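Local structure of endopolygalacturonase (Chondrostereum purpureum, 1K5C) at residues C3-A15 with T21-L35. The protein probably hydrolyses the alpha-1,4 linkages between galacturonosyl units of polygalacturonan, as an endo-acting glycoside hydrolase of family 28. Residues are numbered along the deposited sequence; the frame is centred on the assembly and turned at random.
Sequences CTVKSVDDAKDIA and TLNGFTVPAGNTLVL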
ATOM      1  N   CYS A   3      -3.064 -24.409  22.040  1.00 21.44           N
ATOM      2  CA  CYS A   3      -3.056 -22.999  21.637  1.00 16.16           C
ATOM      3  C   CYS A   3      -1.727 -22.597  21.044  1.00 14.81           C
ATOM      4  O   CYS A   3      -1.488 -21.392  20.839  1.00 16.76           O
ATOM      5  CB  CYS A   3      -3.477 -22.103  22.808  1.00 16.12           C
ATOM      6  SG  CYS A   3      -5.202 -22.427  23.334  1.00 16.52           S
ATOM      7  N   THR A   4      -0.879 -23.544  20.694  1.00 16.04           N
ATOM      8  CA  THR A   4       0.375 -23.271  19.974  1.00 16.48           C
ATOM      9  C   THR A   4       0.239 -23.879  18.605  1.00 18.44           C
ATOM     10  O   THR A   4      -0.022 -25.056  18.447  1.00 28.84           O
ATOM     11  CB  THR A   4       1.579 -23.909  20.678  1.00 19.95           C
ATOM     12  OG1 THR A   4       1.642 -23.321  21.976  1.00 22.40           O
ATOM     13  CG2 THR A   4       2.934 -23.594  20.027  1.00 22.18           C
ATOM     14  N   VAL A   5       0.464 -23.061  17.607  1.00 16.17           N
ATOM     15  CA  VAL A   5       0.386 -23.472  16.202  1.00 16.15           C
ATOM     16  C   VAL A   5       1.772 -23.827  15.716  1.00 16.61           C
ATOM     17  O   VAL A   5       2.664 -22.969  15.703  1.00 16.84           O
ATOM     18  CB  VAL A   5      -0.230 -22.355  15.351  1.00 16.12           C
ATOM     19  CG1 VAL A   5      -0.238 -22.736  13.867  1.00 16.29           C
ATOM     20  CG2 VAL A   5      -1.625 -22.070  15.871  1.00 18.17           C
ATOM     21  N   LYS A   6       1.925 -25.098  15.339  1.00 19.12           N
ATOM     22  CA  LYS A   6       3.213 -25.608  14.928  1.00 20.08           C
ATOM     23  C   LYS A   6       3.225 -26.067  13.462  1.00 18.23           C
ATOM     24  O   LYS A   6       4.282 -26.500  12.983  1.00 19.06           O
ATOM     25  CB  LYS A   6       3.598 -26.832  15.845  1.00 27.08           C
ATOM     26  CG  LYS A   6       3.599 -26.382  17.345  1.00 26.25           C
ATOM     27  CD  LYS A   6       4.284 -27.465  18.136  1.00 31.84           C
ATOM     28  CE  LYS A   6       4.578 -27.091  19.591  1.00 32.08           C
ATOM     29  NZ  LYS A   6       4.497 -28.287  20.483  1.00 39.20           N
ATOM     30  N   SER A   7       2.109 -25.970  12.782  1.00 17.74           N
ATOM     31  CA  SER A   7       1.932 -26.483  11.426  1.00 17.98           C
ATOM     32  C   SER A   7       0.651 -25.907  10.837  1.00 17.41           C
ATOM     33  O   SER A   7      -0.136 -25.333  11.598  1.00 18.06           O
ATOM     34  CB  SER A   7       1.766 -28.044  11.414  1.00 19.46           C
ATOM     35  OG  SER A   7       0.472 -28.321  11.972  1.00 22.95           O
ATOM     36  N   VAL A   8       0.494 -26.066   9.523  1.00 18.23           N
ATOM     37  CA  VAL A   8      -0.737 -25.592   8.887  1.00 18.25           C
ATOM     38  C   VAL A   8      -1.899 -26.352   9.498  1.00 20.44           C
ATOM     39  O   VAL A   8      -2.961 -25.769   9.644  1.00 23.07           O
ATOM     40  CB  VAL A   8      -0.698 -25.683   7.353  1.00 19.75           C
ATOM     41  CG1 VAL A   8       0.438 -24.815   6.803  1.00 20.44           C
ATOM     42  CG2 VAL A   8      -0.572 -27.058   6.768  1.00 25.91           C
ATOM     43  N   ASP A   9      -1.798 -27.606   9.859  1.00 21.58           N
ATOM     44  CA  ASP A   9      -2.948 -28.298  10.425  1.00 22.97           C
ATOM     45  C   ASP A   9      -3.255 -27.819  11.846  1.00 20.26           C
ATOM     46  O   ASP A   9      -4.470 -27.784  12.173  1.00 29.41           O
ATOM     47  CB  ASP A   9      -2.703 -29.822  10.335  1.00 30.00           C
ATOM     48  CG  ASP A   9      -2.448 -30.103   8.839  1.00 45.25           C
ATOM     49  OD1 ASP A   9      -3.365 -29.927   7.994  1.00 56.46           O
ATOM     50  OD2 ASP A   9      -1.279 -30.461   8.503  1.00 73.70           O
ATOM     51  N   ASP A  10      -2.310 -27.414  12.654  1.00 18.08           N
ATOM     52  CA  ASP A  10      -2.609 -26.894  13.998  1.00 17.96           C
ATOM     53  C   ASP A  10      -3.454 -25.650  13.927  1.00 16.10           C
ATOM     54  O   ASP A  10      -4.149 -25.278  14.876  1.00 15.98           O
ATOM     55  CB  ASP A  10      -1.267 -26.513  14.697  1.00 20.16           C
ATOM     56  CG  ASP A  10      -0.533 -27.688  15.301  1.00 18.56           C
ATOM     57  OD1 ASP A  10      -1.091 -28.840  15.360  1.00 24.55           O
ATOM     58  OD2 ASP A  10       0.614 -27.496  15.727  1.00 21.69           O
ATOM     59  N   ALA A  11      -3.352 -24.914  12.813  1.00 16.17           N
ATOM     60  CA  ALA A  11      -3.994 -23.616  12.737  1.00 15.44           C
ATOM     61  C   ALA A  11      -5.482 -23.656  12.842  1.00 15.26           C
ATOM     62  O   ALA A  11      -6.057 -22.708  13.316  1.00 18.59           O
ATOM     63  CB  ALA A  11      -3.578 -22.947  11.425  1.00 18.56           C
ATOM     64  N   LYS A  12      -6.060 -24.795  12.438  1.00 17.31           N
ATOM     65  CA  LYS A  12      -7.509 -24.900  12.512  1.00 20.40           C
ATOM     66  C   LYS A  12      -7.994 -25.182  13.909  1.00 19.90           C
ATOM     67  O   LYS A  12      -9.238 -25.206  14.079  1.00 26.17           O
ATOM     68  CB  LYS A  12      -7.965 -25.987  11.511  1.00 26.34           C
ATOM     69  CG  LYS A  12      -7.775 -27.362  12.043  1.00 33.44           C
ATOM     70  CD  LYS A  12      -7.671 -28.509  11.025  1.00 50.58           C
ATOM     71  CE  LYS A  12      -7.652 -29.870  11.720  1.00 56.47           C
ATOM     72  NZ  LYS A  12      -6.775 -29.815  12.926  1.00 59.99           N
ATOM     73  N   ASP A  13      -7.087 -25.469  14.861  1.00 17.11           N
ATOM     74  CA  ASP A  13      -7.499 -25.902  16.191  1.00 19.81           C
ATOM     75  C   ASP A  13      -7.328 -24.846  17.278  1.00 18.04           C
ATOM     76  O   ASP A  13      -7.076 -25.230  18.412  1.00 23.88           O
ATOM     77  CB  ASP A  13      -6.670 -27.146  16.578  1.00 25.20           C
ATOM     78  CG  ASP A  13      -7.128 -28.355  15.787  1.00 32.86           C
ATOM     79  OD1 ASP A  13      -8.371 -28.530  15.701  1.00 39.80           O
ATOM     80  OD2 ASP A  13      -6.200 -29.071  15.370  1.00 41.94           O
ATOM     81  N   ILE A  14      -7.444 -23.580  16.957  1.00 16.55           N
ATOM     82  CA  ILE A  14      -7.267 -22.516  17.946  1.00 16.11           C
ATOM     83  C   ILE A  14      -8.556 -21.986  18.541  1.00 14.99           C
ATOM     84  O   ILE A  14      -8.475 -21.062  19.397  1.00 15.37           O
ATOM     85  CB  ILE A  14      -6.392 -21.362  17.403  1.00 15.27           C
ATOM     86  CG1 ILE A  14      -7.058 -20.647  16.252  1.00 15.31           C
ATOM     87  CG2 ILE A  14      -4.990 -21.828  17.016  1.00 17.76           C
ATOM     88  CD1 ILE A  14      -6.397 -19.327  15.835  1.00 17.16           C
ATOM     89  N   ALA A  15      -9.727 -22.526  18.195  1.00 16.56           N
ATOM     90  CA  ALA A  15     -10.954 -22.004  18.804  1.00 16.92           C
ATOM     91  C   ALA A  15     -10.968 -22.254  20.255  1.00 16.03           C
ATOM     92  O   ALA A  15     -10.644 -23.403  20.720  1.00 19.23           O
ATOM     93  CB  ALA A  15     -12.174 -22.669  18.096  1.00 20.53           C
ATOM     94  N   THR A  21       0.023 -18.941  20.416  1.00 12.69           N
ATOM     95  CA  THR A  21       1.412 -18.796  20.050  1.00 13.25           C
ATOM     96  C   THR A  21       1.624 -19.382  18.670  1.00 12.85           C
ATOM     97  O   THR A  21       1.280 -20.534  18.451  1.00 15.13           O
ATOM     98  CB  THR A  21       2.317 -19.535  21.060  1.00 15.36           C
ATOM     99  OG1 THR A  21       2.052 -18.984  22.363  1.00 17.05           O
ATOM    100  CG2 THR A  21       3.779 -19.285  20.729  1.00 17.68           C
ATOM    101  N   LEU A  22       2.159 -18.564  17.779  1.00 13.47           N
ATOM    102  CA  LEU A  22       2.416 -18.999  16.407  1.00 14.07           C
ATOM    103  C   LEU A  22       3.914 -19.308  16.359  1.00 14.47           C
ATOM    104  O   LEU A  22       4.745 -18.386  16.325  1.00 14.87           O
ATOM    105  CB  LEU A  22       1.931 -17.879  15.456  1.00 16.58           C
ATOM    106  CG  LEU A  22       2.169 -18.122  13.983  1.00 16.18           C
ATOM    107  CD1 LEU A  22       1.444 -19.358  13.524  1.00 17.55           C
ATOM    108  CD2 LEU A  22       1.600 -16.827  13.315  1.00 19.25           C
ATOM    109  N   ASN A  23       4.259 -20.601  16.390  1.00 14.75           N
ATOM    110  CA  ASN A  23       5.663 -20.987  16.298  1.00 14.73           C
ATOM    111  C   ASN A  23       6.179 -20.833  14.846  1.00 14.55           C
ATOM    112  O   ASN A  23       5.426 -20.618  13.904  1.00 16.40           O
ATOM    113  CB  ASN A  23       5.864 -22.402  16.816  1.00 16.79           C
ATOM    114  CG  ASN A  23       5.957 -22.544  18.315  1.00 17.38           C
ATOM    115  OD1 ASN A  23       5.740 -21.588  19.001  1.00 18.52           O
ATOM    116  ND2 ASN A  23       6.355 -23.730  18.826  1.00 20.85           N
ATOM    117  N   GLY A  24       7.496 -20.908  14.730  1.00 15.27           N
ATOM    118  CA  GLY A  24       8.153 -20.915  13.376  1.00 15.97           C
ATOM    119  C   GLY A  24       8.062 -22.325  12.784  1.00 13.25           C
ATOM    120  O   GLY A  24       8.131 -23.348  13.456  1.00 14.65           O
ATOM    121  N   PHE A  25       7.841 -22.343  11.453  1.00 12.13           N
ATOM    122  CA  PHE A  25       7.756 -23.581  10.665  1.00 11.54           C
ATOM    123  C   PHE A  25       7.720 -23.189   9.206  1.00 11.43           C
ATOM    124  O   PHE A  25       7.642 -22.003   8.853  1.00 11.76           O
ATOM    125  CB  PHE A  25       6.534 -24.464  11.041  1.00 12.71           C
ATOM    126  CG  PHE A  25       5.191 -23.796  10.979  1.00 13.06           C
ATOM    127  CD1 PHE A  25       4.393 -23.847   9.820  1.00 15.30           C
ATOM    128  CD2 PHE A  25       4.692 -23.148  12.089  1.00 14.72           C
ATOM    129  CE1 PHE A  25       3.136 -23.266   9.806  1.00 17.43           C
ATOM    130  CE2 PHE A  25       3.448 -22.532  12.094  1.00 16.01           C
ATOM    131  CZ  PHE A  25       2.680 -22.599  10.947  1.00 16.92           C
ATOM    132  N   THR A  26       7.813 -24.217   8.338  1.00 11.68           N
ATOM    133  CA  THR A  26       7.618 -24.023   6.908  1.00 12.07           C
ATOM    134  C   THR A  26       6.204 -24.371   6.525  1.00 11.58           C
ATOM    135  O   THR A  26       5.675 -25.425   6.937  1.00 13.38           O
ATOM    136  CB  THR A  26       8.576 -24.903   6.118  1.00 13.55           C
ATOM    137  OG1 THR A  26       9.901 -24.448   6.410  1.00 15.43           O
ATOM    138  CG2 THR A  26       8.338 -24.802   4.624  1.00 14.99           C
ATOM    139  N   VAL A  27       5.558 -23.514   5.726  1.00 11.45           N
ATOM    140  CA  VAL A  27       4.295 -23.829   5.068  1.00 11.84           C
ATOM    141  C   VAL A  27       4.656 -24.597   3.780  1.00 11.83           C
ATOM    142  O   VAL A  27       5.272 -24.009   2.872  1.00 12.03           O
ATOM    143  CB  VAL A  27       3.517 -22.547   4.763  1.00 11.80           C
ATOM    144  CG1 VAL A  27       2.290 -22.857   3.908  1.00 13.18           C
ATOM    145  CG2 VAL A  27       3.152 -21.854   6.071  1.00 12.11           C
ATOM    146  N   PRO A  28       4.320 -25.871   3.707  1.00 12.74           N
ATOM    147  CA  PRO A  28       4.772 -26.681   2.548  1.00 13.63           C
ATOM    148  C   PRO A  28       4.093 -26.231   1.300  1.00 12.40           C
ATOM    149  O   PRO A  28       3.005 -25.671   1.280  1.00 13.63           O
ATOM    150  CB  PRO A  28       4.365 -28.134   2.928  1.00 15.98           C
ATOM    151  CG  PRO A  28       4.148 -28.092   4.411  1.00 17.78           C
ATOM    152  CD  PRO A  28       3.609 -26.710   4.715  1.00 13.70           C
ATOM    153  N   ALA A  29       4.728 -26.626   0.161  1.00 12.54           N
ATOM    154  CA  ALA A  29       4.121 -26.447  -1.158  1.00 12.82           C
ATOM    155  C   ALA A  29       2.671 -26.938  -1.136  1.00 12.91           C
ATOM    156  O   ALA A  29       2.405 -28.023  -0.603  1.00 15.02           O
ATOM    157  CB  ALA A  29       4.934 -27.196  -2.191  1.00 13.82           C
ATOM    158  N   GLY A  30       1.782 -26.191  -1.780  1.00 13.89           N
ATOM    159  CA  GLY A  30       0.399 -26.649  -1.932  1.00 15.87           C
ATOM    160  C   GLY A  30      -0.449 -26.432  -0.700  1.00 14.52           C
ATOM    161  O   GLY A  30      -1.599 -26.898  -0.631  1.00 16.38           O
ATOM    162  N   ASN A  31       0.056 -25.692   0.319  1.00 13.99           N
ATOM    163  CA  ASN A  31      -0.726 -25.417   1.545  1.00 13.84           C
ATOM    164  C   ASN A  31      -0.817 -23.926   1.811  1.00 12.70           C
ATOM    165  O   ASN A  31      -0.001 -23.148   1.333  1.00 13.55           O
ATOM    166  CB  ASN A  31      -0.002 -26.060   2.754  1.00 15.93           C
ATOM    167  CG  ASN A  31      -0.162 -27.570   2.704  1.00 18.91           C
ATOM    168  OD1 ASN A  31      -1.037 -28.093   3.336  1.00 27.58           O
ATOM    169  ND2 ASN A  31       0.653 -28.278   1.924  1.00 23.05           N
ATOM    170  N   THR A  32      -1.841 -23.561   2.587  1.00 13.26           N
ATOM    171  CA  THR A  32      -1.920 -22.194   3.076  1.00 12.75           C
ATOM    172  C   THR A  32      -2.048 -22.202   4.591  1.00 12.90           C
ATOM    173  O   THR A  32      -2.382 -23.254   5.188  1.00 14.75           O
ATOM    174  CB  THR A  32      -3.067 -21.401   2.451  1.00 14.02           C
ATOM    175  OG1 THR A  32      -4.265 -22.079   2.839  1.00 15.83           O
ATOM    176  CG2 THR A  32      -2.961 -21.321   0.948  1.00 15.96           C
ATOM    177  N   LEU A  33      -1.777 -21.056   5.202  1.00 12.10           N
ATOM    178  CA  LEU A  33      -1.851 -20.877   6.671  1.00 11.98           C
ATOM    179  C   LEU A  33      -2.988 -19.925   6.940  1.00 11.74           C
ATOM    180  O   LEU A  33      -2.918 -18.764   6.576  1.00 12.76           O
ATOM    181  CB  LEU A  33      -0.509 -20.377   7.174  1.00 12.81           C
ATOM    182  CG  LEU A  33      -0.480 -20.080   8.707  1.00 13.00           C
ATOM    183  CD1 LEU A  33      -0.862 -21.353   9.500  1.00 15.31           C
ATOM    184  CD2 LEU A  33       0.894 -19.602   9.113  1.00 15.03           C
ATOM    185  N   VAL A  34      -4.040 -20.458   7.561  1.00 11.89           N
ATOM    186  CA  VAL A  34      -5.278 -19.700   7.814  1.00 12.34           C
ATOM    187  C   VAL A  34      -5.554 -19.703   9.310  1.00 12.22           C
ATOM    188  O   VAL A  34      -5.662 -20.742   9.936  1.00 13.96           O
ATOM    189  CB  VAL A  34      -6.449 -20.329   7.059  1.00 14.62           C
ATOM    190  CG1 VAL A  34      -7.774 -19.600   7.352  1.00 16.03           C
ATOM    191  CG2 VAL A  34      -6.172 -20.272   5.524  1.00 14.82           C
ATOM    192  N   LEU A  35      -5.685 -18.487   9.873  1.00 12.12           N
ATOM    193  CA  LEU A  35      -6.002 -18.332  11.285  1.00 12.05           C
ATOM    194  C   LEU A  35      -7.297 -17.558  11.443  1.00 12.02           C
ATOM    195  O   LEU A  35      -7.429 -16.449  10.916  1.00 12.54           O
ATOM    196  CB  LEU A  35      -4.877 -17.592  12.038  1.00 12.90           C
ATOM    197  CG  LEU A  35      -3.531 -18.311  12.096  1.00 14.51           C
ATOM    198  CD1 LEU A  35      -2.418 -17.355  12.513  1.00 15.96           C
ATOM    199  CD2 LEU A  35      -3.607 -19.536  13.028  1.00 16.49           C
TER
HETATM  200  O   HOH W   1       6.758 -26.191  14.522  1.00 45.37           O
HETATM  201  O   HOH W   2      -4.039 -23.350   7.660  1.00 21.02           O
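F25 lies with one face against the peptide that joins K6 to S7. From CB outward, F25 CB and CG both meet K6 O, the latter at 3.5 Å; CD1 meets S7 CA, CD2 reaches K6 C, CE2 approaches V5 O, CE1 lies by S7 CA and C, and CZ by S7 N and C. S7 N stands over the ring centre, 3.7 Å above its plane, and has no hydrogen-bond partner in the model. With CG set between backbone N and carbonyl carbon (chi1 55°), the ring is set against the K6–S7 peptide. Replacing F25 by an alanine would probably leave that peptide without the ring face against it and take from V5 CG1 and V8 CG1 the ring carbons CE2 and CE1 that they pack near.

Ahead of this peptide, 4-5 pairs in parallel with 21-22: T21 N donates to C3 O, V5 N to T21 O (2.8 Å, 169° at the hydrogen), and N23 N to V5 O. Beyond it, V8 CG1 packs against V27 CG1 at 4.0 Å, while CG2 touches N31 OD1. A11 CB sits 3.7 Å from L33 CD1 and 3.8 Å from L35 CD2, which also meets I14 CD1. One water joins T32 O and V34 N, with a weak bond to V8 O.

This geometry fits an N-terminal cap on the family's right-handed parallel beta-helix: 3-15 covers its first coil, whose strands 19-22, 25-27 and 33-35 pair onward with 42-45, 49-51 and 61-65.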